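AimR transcriptional regulator (Bacillus phage phi3T, PDB 5ZVV) activates transcription of the phage aimX locus as a homodimer and is switched to an inactive monomer by the arbitrium peptide, which tips infection from lysis to lysogeny. Local coordinates at residues E84-I88 and S188-R192; V116-H120 and F150-M154; L294-A298 and A310-L314; G328-Y332 and F359-P363. All blocks are in the same frame, centred on the assembly; numbering follows the deposited sequence.

Contact 1: E84-I88 and S188-R192; sequences EYSDI and SFKSR
Ile88 and Arg192 mark where the two backbones come nearest, their CA atoms 7.8 Å apart. Residues 84-88, the last turn of helix 77-88, and 188-192, within helix 184-203, run in nearly the same direction, 21° apart, with axes 11.3 Å from each other at closest approach. That is wide for helix packing, and long polar side chains bridge it. Arg192 starts with CG anti to its carbonyl carbon (chi1 -72°) and stays extended to NE, which carries the guanidinium across to the other helix. There it takes Glu84 side-on: NE meets the syn lone pair of Glu84 OE2 at 2.7 Å in an almost straight bond (167°), while NH2 reaches Glu84 OE1 at 2.9 Å from above the carboxylate plane, more bent. The same NH2 turns to the anti lone pair of Asp87 OD2, also at 2.9 Å, and this carboxylate lies nearly coplanar with the guanidinium. A water bridges the two groups, donating to Asp87 OD2 and accepting from Arg192 NH1. CB and CG1 of Ile88 cover one guanidinium face, and its CD1 tucks in beside the hydroxyls of Ser188 and Ser191. Ser188 OG also points at Glu84 OE2, though at a doubtfully short separation. The edge of the Phe189 ring, at CE1, lies 3.5 Å from Glu84 OE1. Two carboxylates share one buried guanidinium, which probably keeps the arginine charged. Tyr117 OH of helix 108-124 is hydrogen-bonded to Glu84 OE1, and Tyr157 of helix 145-161 bonds Arg192 NH1, so four helices converge on the one salt-bridge network.

Contact 2: V116-H120 and F150-M154; sequences VYSLH and FSNAM
An aromatic cluster of Tyr117, His120 and Phe150 joins helix 108-124 to helix 145-161. Phe150 sits in the middle, its CG anti to the backbone N (chi1 -169°), which sends the ring across to the other helix. There it lies against Tyr117 as an offset stack, centroids 4.4 Å apart and planes 12° from parallel, with CE2 of Phe150 over the rim of the tyrosine ring. Toward His120 the same phenyl presents its edge, CZ standing 3.8 Å from His120 CD2 over the imidazole face in an edge-to-face pair. Val116 CG1 abuts another part of the phenyl edge, 3.9 Å from Phe150 CD2. The two segments run parallel, 5° apart, as expected of alternate helices in a TPR-like stack: helix 130-139 comes between them in the chain and packs on both Leu119 and Ser151. Met154, here selenomethionine, threads between the helices. Its SE lies 3.7 Å from Val116 O and its CE 3.9 Å from Leu119 CB, while its CB packs near His120 ND1. A water in the imidazole plane, 2.9 Å from His120 ND1, donates to Met154 O. At the polar ends, the hydroxyl of Tyr117 is taken up by Glu84, and His120 NE2 makes a weak hydrogen bond to Asp87.

Contact 3: L294-A298 and A310-L314; sequences LQLRA and ATEIL
The carbonyl oxygen of Leu294 takes the helical bond from Ala298 N at 2.9 Å, and the CG2 methyl of Ile313 presses on the same oxygen from the other helix, at 3.4 Å. Ile313 buries the most surface here. Its CG2, anti to the backbone N, points into the angle between Leu294 and Ala298: it lies beside Leu294 CB and 4.0 Å from Ala298 CB. The other branch goes elsewhere. CG1 is anti to the carbonyl carbon (chi1 -65°) and carries CD1 outward to lie across the aliphatic shaft of Arg297, 3.8 Å from its CD. The arginine is extended over its length, and its NH2 is bonded to Tyr301 one turn further on, so the charged end is occupied while the methylenes pack. The two helices, 291-304 and 307-318, form an antiparallel hairpin of the kind that builds TPR-like folds, in keeping with the clan of this family; the segments run 158° apart in direction, with axes 9.0 Å from each other. Closest approach of the backbones falls toward the turn, where Ala298 and Ala310 stand with CA atoms 4.3 Å apart. Their small side chains permit it: Ala310 CB lies 3.5 Å from Ala298 O, and it also lies beside the CB of Ala298. Leu314 adds CD2, 4.1 Å from Ala298 CB, so this methyl meets Ala310, Ile313 and Leu314. Beyond Leu314, Lys334 of helix 324-338 packs on the leucine.

Contact 4: G328-Y332 and F359-P363; sequences GFYYY and FIQLP
Leu362 can be followed outward from CB, which rests over the centre of the Tyr332 ring as a CH-pi contact, 3.9 Å from the centroid and only 9° off the ring normal. CG is anti to the carbonyl carbon (chi1 -76°), and from it the two methyls part. CD1 reaches Phe329, 3.5 Å from its CE1; CD2 stays with the tyrosine, 4.2 Å from Tyr332 CZ. The leucine thus fills the angle between two aromatic rings one turn apart on helix 324-338. Its backbone joins in as well: Leu362 O lies 3.3 Å from Tyr332 CE1, and one water links this oxygen to Tyr332 OH. Pro363 follows, with CD 4.2 Å from Tyr332 CD1. At the other end Phe329 pushes CZ over the face of the Phe359 ring, 3.5 Å from Phe359 CG, the planes inclined by 58°. Helix 341-353 lies between the two segments in the chain and touches both, with Phe351 meeting Phe329 edge-to-face and also packing on Phe359. Helix 324-338 thus packs against the start of the second helix after it, a pairing characteristic of stacked helical hairpins such as those of TPR-like proteins.

From the N terminus, residues 84-88 come first and wait about a hundred residues for 188-192 to close contact 1. Inside that loop, contact 2 closes a shorter one between helices 108-124 and 145-161. The nested pair touch: Tyr117 meets Glu84 and Phe150 meets Phe189, so helices 77-88, 108-124, 145-161 and 184-203 form one continuous block. Contacts 3 and 4 then follow in series, with no crossing. The first closes the hairpin of 291-304 and 307-318; the second ties 324-338 to 361-369. These two touch through Gln295 and Phe329, while contacts 2 and 3 lie about 39 Å apart between centres, on opposite sides of the chain's centre.

Contact 1: E84-I88 and S188-R192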
loop_
_atom_site.group_PDB
_atom_site.type_symbol
_atom_site.label_atom_id
_atom_site.label_comp_id
_atom_site.label_asym_id
_atom_site.label_seq_id
_atom_site.Cartn_x
_atom_site.Cartn_y
_atom_site.Cartn_z
ATOM N N GLU A 84 24.917 -12.101 7.140
ATOM C CA GLU A 84 24.532 -10.741 6.768
ATOM C C GLU A 84 25.467 -10.168 5.707
ATOM O O GLU A 84 25.013 -9.561 4.727
ATOM C CB GLU A 84 24.492 -9.831 7.999
ATOM C CG GLU A 84 24.491 -8.330 7.673
ATOM C CD GLU A 84 23.322 -7.885 6.796
ATOM O OE1 GLU A 84 22.351 -8.652 6.619
ATOM O OE2 GLU A 84 23.372 -6.748 6.280
ATOM N N TYR A 85 26.778 -10.342 5.886
ATOM C CA TYR A 85 27.724 -9.850 4.889
ATOM C C TYR A 85 27.521 -10.545 3.547
ATOM O O TYR A 85 27.586 -9.906 2.490
ATOM C CB TYR A 85 29.159 -10.043 5.384
ATOM C CG TYR A 85 30.190 -9.261 4.601
ATOM C CD1 TYR A 85 30.281 -7.880 4.721
ATOM C CD2 TYR A 85 31.078 -9.905 3.751
ATOM C CE1 TYR A 85 31.224 -7.162 4.011
ATOM C CE2 TYR A 85 32.025 -9.197 3.036
ATOM C CZ TYR A 85 32.094 -7.827 3.171
ATOM O OH TYR A 85 33.035 -7.118 2.461
ATOM N N SER A 86 27.261 -11.853 3.570
ATOM C CA SER A 86 27.037 -12.577 2.325
ATOM C C SER A 86 25.790 -12.071 1.615
ATOM O O SER A 86 25.804 -11.854 0.399
ATOM C CB SER A 86 26.928 -14.077 2.602
ATOM O OG SER A 86 26.833 -14.814 1.396
ATOM N N ASP A 87 24.704 -11.850 2.363
ATOM C CA ASP A 87 23.457 -11.463 1.715
ATOM C C ASP A 87 23.498 -10.020 1.223
ATOM O O ASP A 87 22.924 -9.708 0.173
ATOM C CB ASP A 87 22.277 -11.664 2.660
ATOM C CG ASP A 87 20.954 -11.376 1.988
ATOM O OD1 ASP A 87 20.502 -12.221 1.188
ATOM O OD2 ASP A 87 20.379 -10.297 2.242
ATOM N N ILE A 88 24.158 -9.123 1.962
ATOM C CA ILE A 88 24.204 -7.736 1.506
ATOM C C ILE A 88 25.050 -7.613 0.242
ATOM O O ILE A 88 24.817 -6.723 -0.584
ATOM C CB ILE A 88 24.708 -6.802 2.625
ATOM C CG1 ILE A 88 24.312 -5.355 2.322
ATOM C CG2 ILE A 88 26.216 -6.913 2.796
ATOM C CD1 ILE A 88 24.689 -4.368 3.409
ATOM N N SER A 188 25.769 -2.434 8.912
ATOM C CA SER A 188 25.257 -3.071 7.700
ATOM C C SER A 188 23.782 -2.742 7.492
ATOM O O SER A 188 23.366 -2.324 6.400
ATOM C CB SER A 188 25.472 -4.585 7.784
ATOM O OG SER A 188 25.262 -5.211 6.529
ATOM N N PHE A 189 22.976 -2.910 8.544
ATOM C CA PHE A 189 21.557 -2.582 8.456
ATOM C C PHE A 189 21.356 -1.107 8.135
ATOM O O PHE A 189 20.453 -0.747 7.367
ATOM C CB PHE A 189 20.854 -2.952 9.762
ATOM C CG PHE A 189 20.733 -4.435 9.987
ATOM C CD1 PHE A 189 21.106 -5.335 8.998
ATOM C CD2 PHE A 189 20.234 -4.929 11.183
ATOM C CE1 PHE A 189 20.993 -6.699 9.198
ATOM C CE2 PHE A 189 20.112 -6.297 11.387
ATOM C CZ PHE A 189 20.494 -7.181 10.395
ATOM N N LYS A 190 22.194 -0.240 8.711
ATOM C CA LYS A 190 22.117 1.184 8.407
ATOM C C LYS A 190 22.308 1.433 6.918
ATOM O O LYS A 190 21.548 2.187 6.301
ATOM C CB LYS A 190 23.156 1.962 9.217
ATOM C CG LYS A 190 22.745 2.287 10.649
ATOM C CD LYS A 190 23.838 3.087 11.348
ATOM C CE LYS A 190 23.497 3.369 12.804
ATOM N NZ LYS A 190 24.642 4.008 13.514
ATOM N N SER A 191 23.320 0.805 6.319
ATOM C CA SER A 191 23.532 0.983 4.885
ATOM C C SER A 191 22.335 0.481 4.082
ATOM O O SER A 191 21.889 1.147 3.136
ATOM C CB SER A 191 24.817 0.277 4.455
ATOM O OG SER A 191 24.732 -1.119 4.680
ATOM N N ARG A 192 21.790 -0.683 4.457
ATOM C CA ARG A 192 20.598 -1.204 3.786
ATOM C C ARG A 192 19.464 -0.184 3.792
ATOM O O ARG A 192 18.956 0.219 2.734
ATOM C CB ARG A 192 20.138 -2.500 4.458
ATOM C CG ARG A 192 20.998 -3.731 4.220
ATOM C CD ARG A 192 20.385 -4.908 4.966
ATOM N NE ARG A 192 21.124 -6.157 4.823
ATOM C CZ ARG A 192 20.881 -7.067 3.883
ATOM N NH1 ARG A 192 19.928 -6.861 2.985
ATOM N NH2 ARG A 192 21.598 -8.180 3.840
HETATM O O HOH W 1 19.580 -8.237 0.242
#

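Contact 2: V116-H120 and F150-M154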
loop_
_atom_site.group_PDB
_atom_site.type_symbol
_atom_site.label_atom_id
_atom_site.label_comp_id
_atom_site.label_asym_id
_atom_site.label_seq_id
_atom_site.Cartn_x
_atom_site.Cartn_y
_atom_site.Cartn_z
ATOM N N VAL A 116 15.070 -16.500 9.739
ATOM C CA VAL A 116 14.690 -15.178 9.248
ATOM C C VAL A 116 15.316 -14.916 7.884
ATOM O O VAL A 116 14.645 -14.448 6.957
ATOM C CB VAL A 116 15.072 -14.091 10.267
ATOM C CG1 VAL A 116 14.813 -12.708 9.689
ATOM C CG2 VAL A 116 14.287 -14.279 11.553
ATOM N N TYR A 117 16.610 -15.218 7.734
ATOM C CA TYR A 117 17.248 -15.032 6.436
ATOM C C TYR A 117 16.709 -16.013 5.404
ATOM O O TYR A 117 16.677 -15.698 4.208
ATOM C CB TYR A 117 18.764 -15.161 6.564
ATOM C CG TYR A 117 19.423 -13.877 7.014
ATOM C CD1 TYR A 117 19.463 -13.525 8.357
ATOM C CD2 TYR A 117 19.991 -13.008 6.092
ATOM C CE1 TYR A 117 20.058 -12.346 8.769
ATOM C CE2 TYR A 117 20.587 -11.828 6.494
ATOM C CZ TYR A 117 20.617 -11.503 7.832
ATOM O OH TYR A 117 21.213 -10.332 8.230
ATOM N N SER A 118 16.280 -17.197 5.841
ATOM C CA SER A 118 15.616 -18.118 4.927
ATOM C C SER A 118 14.320 -17.514 4.400
ATOM O O SER A 118 14.034 -17.594 3.199
ATOM C CB SER A 118 15.350 -19.450 5.626
ATOM O OG SER A 118 14.807 -20.393 4.722
ATOM N N LEU A 119 13.526 -16.899 5.286
ATOM C CA LEU A 119 12.325 -16.197 4.838
ATOM C C LEU A 119 12.676 -15.060 3.888
ATOM O O LEU A 119 12.010 -14.871 2.863
ATOM C CB LEU A 119 11.544 -15.661 6.038
ATOM C CG LEU A 119 10.913 -16.679 6.989
ATOM C CD1 LEU A 119 10.191 -15.963 8.114
ATOM C CD2 LEU A 119 9.963 -17.593 6.239
ATOM N N HIS A 120 13.714 -14.291 4.224
ATOM C CA HIS A 120 14.187 -13.211 3.362
ATOM C C HIS A 120 14.486 -13.721 1.956
ATOM O O HIS A 120 14.069 -13.123 0.954
ATOM C CB HIS A 120 15.430 -12.579 3.996
ATOM C CG HIS A 120 16.115 -11.565 3.135
ATOM N ND1 HIS A 120 15.449 -10.513 2.546
ATOM C CD2 HIS A 120 17.417 -11.427 2.788
ATOM C CE1 HIS A 120 16.306 -9.779 1.860
ATOM N NE2 HIS A 120 17.507 -10.311 1.991
ATOM N N PHE A 150 15.562 -7.161 11.514
ATOM C CA PHE A 150 15.678 -7.579 10.120
ATOM C C PHE A 150 14.400 -8.232 9.617
ATOM O O PHE A 150 14.060 -8.090 8.437
ATOM C CB PHE A 150 16.866 -8.526 9.939
ATOM C CG PHE A 150 17.215 -8.784 8.500
ATOM C CD1 PHE A 150 17.863 -7.816 7.749
ATOM C CD2 PHE A 150 16.886 -9.986 7.896
ATOM C CE1 PHE A 150 18.182 -8.044 6.425
ATOM C CE2 PHE A 150 17.202 -10.223 6.573
ATOM C CZ PHE A 150 17.851 -9.247 5.834
ATOM N N SER A 151 13.675 -8.938 10.486
ATOM C CA SER A 151 12.393 -9.498 10.080
ATOM C C SER A 151 11.411 -8.416 9.656
ATOM O O SER A 151 10.416 -8.724 8.991
ATOM C CB SER A 151 11.793 -10.335 11.211
ATOM O OG SER A 151 11.551 -9.545 12.360
ATOM N N ASN A 152 11.666 -7.157 10.019
ATOM C CA ASN A 152 10.870 -6.048 9.514
ATOM C C ASN A 152 11.530 -5.342 8.337
ATOM O O ASN A 152 10.860 -5.049 7.341
ATOM C CB ASN A 152 10.590 -5.046 10.637
ATOM C CG ASN A 152 9.555 -5.557 11.618
ATOM O OD1 ASN A 152 8.362 -5.570 11.321
ATOM N ND2 ASN A 152 10.005 -5.989 12.790
ATOM N N ALA A 153 12.839 -5.087 8.423
ATOM C CA ALA A 153 13.540 -4.410 7.336
ATOM C C ALA A 153 13.478 -5.206 6.038
ATOM O O ALA A 153 13.424 -4.619 4.951
ATOM C CB ALA A 153 14.995 -4.153 7.733
HETATM N N MSE A 154 13.476 -6.532 6.128
HETATM C CA MSE A 154 13.428 -7.389 4.947
HETATM C C MSE A 154 12.117 -7.231 4.191
HETATM O O MSE A 154 12.046 -7.501 2.993
HETATM C CB MSE A 154 13.624 -8.855 5.338
HETATM C CG MSE A 154 12.407 -9.481 5.992
HETATM SE SE MSE A 154 12.737 -11.323 6.529
HETATM C CE MSE A 154 10.905 -11.890 6.909
HETATM O O HOH W 2 12.866 -9.553 1.723
#

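Contact 3: L294-A298 and A310-L314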
loop_
_atom_site.group_PDB
_atom_site.type_symbol
_atom_site.label_atom_id
_atom_site.label_comp_id
_atom_site.label_asym_id
_atom_site.label_seq_id
_atom_site.Cartn_x
_atom_site.Cartn_y
_atom_site.Cartn_z
ATOM N N LEU A 294 16.944 -2.664 -24.788
ATOM C CA LEU A 294 16.329 -2.491 -26.099
ATOM C C LEU A 294 15.703 -1.108 -26.228
ATOM O O LEU A 294 15.841 -0.452 -27.268
ATOM C CB LEU A 294 15.277 -3.575 -26.334
ATOM C CG LEU A 294 15.791 -4.960 -26.719
ATOM C CD1 LEU A 294 14.628 -5.935 -26.876
ATOM C CD2 LEU A 294 16.609 -4.875 -27.997
ATOM N N GLN A 295 15.008 -0.652 -25.179
ATOM C CA GLN A 295 14.434 0.691 -25.186
ATOM C C GLN A 295 15.512 1.752 -25.351
ATOM O O GLN A 295 15.340 2.707 -26.115
ATOM C CB GLN A 295 13.656 0.946 -23.898
ATOM C CG GLN A 295 12.304 0.271 -23.811
ATOM C CD GLN A 295 11.504 0.780 -22.634
ATOM O OE1 GLN A 295 12.003 1.567 -21.826
ATOM N NE2 GLN A 295 10.254 0.342 -22.529
ATOM N N LEU A 296 16.627 1.602 -24.631
ATOM C CA LEU A 296 17.714 2.570 -24.731
ATOM C C LEU A 296 18.337 2.560 -26.120
ATOM O O LEU A 296 18.691 3.616 -26.658
ATOM C CB LEU A 296 18.764 2.278 -23.662
ATOM C CG LEU A 296 18.254 2.549 -22.246
ATOM C CD1 LEU A 296 19.290 2.183 -21.199
ATOM C CD2 LEU A 296 17.856 4.006 -22.126
ATOM N N ARG A 297 18.472 1.373 -26.718
ATOM C CA ARG A 297 19.007 1.282 -28.074
ATOM C C ARG A 297 18.075 1.951 -29.079
ATOM O O ARG A 297 18.535 2.642 -29.998
ATOM C CB ARG A 297 19.240 -0.185 -28.438
ATOM C CG ARG A 297 19.783 -0.421 -29.834
ATOM C CD ARG A 297 20.001 -1.904 -30.082
ATOM N NE ARG A 297 20.457 -2.165 -31.441
ATOM C CZ ARG A 297 20.655 -3.379 -31.945
ATOM N NH1 ARG A 297 20.434 -4.456 -31.199
ATOM N NH2 ARG A 297 21.072 -3.516 -33.195
ATOM N N ALA A 298 16.764 1.762 -28.919
ATOM C CA ALA A 298 15.813 2.442 -29.794
ATOM C C ALA A 298 15.866 3.951 -29.589
ATOM O O ALA A 298 15.743 4.719 -30.548
ATOM C CB ALA A 298 14.400 1.909 -29.550
ATOM N N ALA A 310 14.659 1.757 -34.913
ATOM C CA ALA A 310 14.007 2.048 -33.640
ATOM C C ALA A 310 12.577 1.522 -33.621
ATOM O O ALA A 310 12.155 0.866 -32.662
ATOM C CB ALA A 310 14.031 3.554 -33.373
ATOM N N THR A 311 11.817 1.802 -34.682
ATOM C CA THR A 311 10.444 1.319 -34.776
ATOM C C THR A 311 10.392 -0.201 -34.817
ATOM O O THR A 311 9.432 -0.802 -34.324
ATOM C CB THR A 311 9.764 1.920 -36.010
ATOM O OG1 THR A 311 9.759 3.349 -35.902
ATOM C CG2 THR A 311 8.328 1.429 -36.138
ATOM N N GLU A 312 11.411 -0.841 -35.388
ATOM C CA GLU A 312 11.485 -2.298 -35.339
ATOM C C GLU A 312 11.631 -2.784 -33.901
ATOM O O GLU A 312 10.916 -3.696 -33.460
ATOM C CB GLU A 312 12.647 -2.784 -36.204
ATOM C CG GLU A 312 12.632 -4.267 -36.507
ATOM C CD GLU A 312 13.539 -4.622 -37.669
ATOM O OE1 GLU A 312 14.433 -3.810 -37.997
ATOM O OE2 GLU A 312 13.350 -5.707 -38.262
ATOM N N ILE A 313 12.548 -2.171 -33.148
ATOM C CA ILE A 313 12.736 -2.555 -31.750
ATOM C C ILE A 313 11.456 -2.329 -30.951
ATOM O O ILE A 313 11.065 -3.166 -30.129
ATOM C CB ILE A 313 13.931 -1.795 -31.145
ATOM C CG1 ILE A 313 15.229 -2.207 -31.840
ATOM C CG2 ILE A 313 14.023 -2.047 -29.647
ATOM C CD1 ILE A 313 16.455 -1.504 -31.305
ATOM N N LEU A 314 10.775 -1.203 -31.186
ATOM C CA LEU A 314 9.551 -0.915 -30.442
ATOM C C LEU A 314 8.428 -1.873 -30.826
ATOM O O LEU A 314 7.621 -2.269 -29.973
ATOM C CB LEU A 314 9.130 0.537 -30.668
ATOM C CG LEU A 314 10.113 1.604 -30.167
ATOM C CD1 LEU A 314 9.614 3.004 -30.482
ATOM C CD2 LEU A 314 10.369 1.458 -28.674
#

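Contact 4: G328-Y332 and F359-P363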
loop_
_atom_site.group_PDB
_atom_site.type_symbol
_atom_site.label_atom_id
_atom_site.label_comp_id
_atom_site.label_asym_id
_atom_site.label_seq_id
_atom_site.Cartn_x
_atom_site.Cartn_y
_atom_site.Cartn_z
ATOM N N GLY A 328 5.652 3.727 -19.801
ATOM C CA GLY A 328 5.829 5.170 -19.834
ATOM C C GLY A 328 6.991 5.575 -20.717
ATOM O O GLY A 328 6.858 6.442 -21.592
ATOM N N PHE A 329 8.147 4.933 -20.518
ATOM C CA PHE A 329 9.266 5.179 -21.428
ATOM C C PHE A 329 8.905 4.811 -22.865
ATOM O O PHE A 329 9.202 5.563 -23.803
ATOM C CB PHE A 329 10.503 4.407 -20.973
ATOM C CG PHE A 329 11.119 4.941 -19.716
ATOM C CD1 PHE A 329 11.932 6.063 -19.754
ATOM C CD2 PHE A 329 10.888 4.326 -18.499
ATOM C CE1 PHE A 329 12.502 6.560 -18.599
ATOM C CE2 PHE A 329 11.455 4.821 -17.337
ATOM C CZ PHE A 329 12.262 5.938 -17.388
ATOM N N TYR A 330 8.243 3.665 -23.046
ATOM C CA TYR A 330 7.921 3.159 -24.379
ATOM C C TYR A 330 7.098 4.167 -25.170
ATOM O O TYR A 330 7.445 4.518 -26.306
ATOM C CB TYR A 330 7.178 1.826 -24.249
ATOM C CG TYR A 330 6.604 1.270 -25.535
ATOM C CD1 TYR A 330 7.377 0.489 -26.387
ATOM C CD2 TYR A 330 5.279 1.501 -25.883
ATOM C CE1 TYR A 330 6.851 -0.028 -27.557
ATOM C CE2 TYR A 330 4.744 0.989 -27.051
ATOM C CZ TYR A 330 5.533 0.226 -27.885
ATOM O OH TYR A 330 4.998 -0.283 -29.047
ATOM N N TYR A 331 6.003 4.651 -24.582
ATOM C CA TYR A 331 5.195 5.646 -25.272
ATOM C C TYR A 331 5.894 6.997 -25.361
ATOM O O TYR A 331 5.562 7.788 -26.252
ATOM C CB TYR A 331 3.844 5.806 -24.575
ATOM C CG TYR A 331 2.979 4.566 -24.620
ATOM C CD1 TYR A 331 2.133 4.326 -25.696
ATOM C CD2 TYR A 331 3.010 3.639 -23.589
ATOM C CE1 TYR A 331 1.341 3.195 -25.741
ATOM C CE2 TYR A 331 2.221 2.503 -23.625
ATOM C CZ TYR A 331 1.389 2.286 -24.703
ATOM O OH TYR A 331 0.600 1.160 -24.746
ATOM N N TYR A 332 6.860 7.280 -24.480
ATOM C CA TYR A 332 7.673 8.477 -24.678
ATOM C C TYR A 332 8.480 8.382 -25.970
ATOM O O TYR A 332 8.540 9.339 -26.751
ATOM C CB TYR A 332 8.595 8.709 -23.480
ATOM C CG TYR A 332 9.572 9.845 -23.690
ATOM C CD1 TYR A 332 9.127 11.158 -23.793
ATOM C CD2 TYR A 332 10.936 9.608 -23.788
ATOM C CE1 TYR A 332 10.012 12.200 -23.990
ATOM C CE2 TYR A 332 11.830 10.647 -23.982
ATOM C CZ TYR A 332 11.362 11.939 -24.083
ATOM O OH TYR A 332 12.246 12.975 -24.277
ATOM N N PHE A 359 10.520 10.566 -13.695
ATOM C CA PHE A 359 10.668 10.496 -15.144
ATOM C C PHE A 359 9.431 10.962 -15.900
ATOM O O PHE A 359 9.480 11.058 -17.132
ATOM C CB PHE A 359 11.036 9.072 -15.567
ATOM C CG PHE A 359 12.400 8.648 -15.109
ATOM C CD1 PHE A 359 13.535 9.118 -15.749
ATOM C CD2 PHE A 359 12.550 7.789 -14.034
ATOM C CE1 PHE A 359 14.792 8.739 -15.329
ATOM C CE2 PHE A 359 13.803 7.404 -13.608
ATOM C CZ PHE A 359 14.928 7.879 -14.256
ATOM N N ILE A 360 8.336 11.275 -15.200
ATOM C CA ILE A 360 7.160 11.818 -15.868
ATOM C C ILE A 360 7.470 13.155 -16.527
ATOM O O ILE A 360 6.726 13.605 -17.406
ATOM C CB ILE A 360 5.989 11.942 -14.868
ATOM C CG1 ILE A 360 4.677 12.226 -15.605
ATOM C CG2 ILE A 360 6.277 13.023 -13.833
ATOM C CD1 ILE A 360 3.465 12.251 -14.705
ATOM N N GLN A 361 8.566 13.802 -16.135
ATOM C CA GLN A 361 8.944 15.045 -16.789
ATOM C C GLN A 361 9.414 14.822 -18.219
ATOM O O GLN A 361 9.444 15.779 -18.998
ATOM C CB GLN A 361 10.027 15.763 -15.983
ATOM C CG GLN A 361 11.319 14.985 -15.823
ATOM C CD GLN A 361 12.308 15.688 -14.912
ATOM O OE1 GLN A 361 12.847 16.741 -15.255
ATOM N NE2 GLN A 361 12.544 15.114 -13.737
ATOM N N LEU A 362 9.773 13.584 -18.583
ATOM C CA LEU A 362 10.188 13.319 -19.961
ATOM C C LEU A 362 9.121 13.740 -20.962
ATOM O O LEU A 362 9.404 14.604 -21.812
ATOM C CB LEU A 362 10.579 11.845 -20.122
ATOM C CG LEU A 362 11.917 11.377 -19.566
ATOM C CD1 LEU A 362 12.058 9.881 -19.772
ATOM C CD2 LEU A 362 13.033 12.117 -20.261
ATOM N N PRO A 363 7.893 13.206 -20.923
ATOM C CA PRO A 363 6.884 13.710 -21.866
ATOM C C PRO A 363 6.466 15.138 -21.572
ATOM O O PRO A 363 6.256 15.921 -22.509
ATOM C CB PRO A 363 5.722 12.721 -21.698
ATOM C CG PRO A 363 5.881 12.196 -20.330
ATOM C CD PRO A 363 7.347 12.116 -20.087
HETATM O O HOH W 3 11.853 14.910 -22.740
#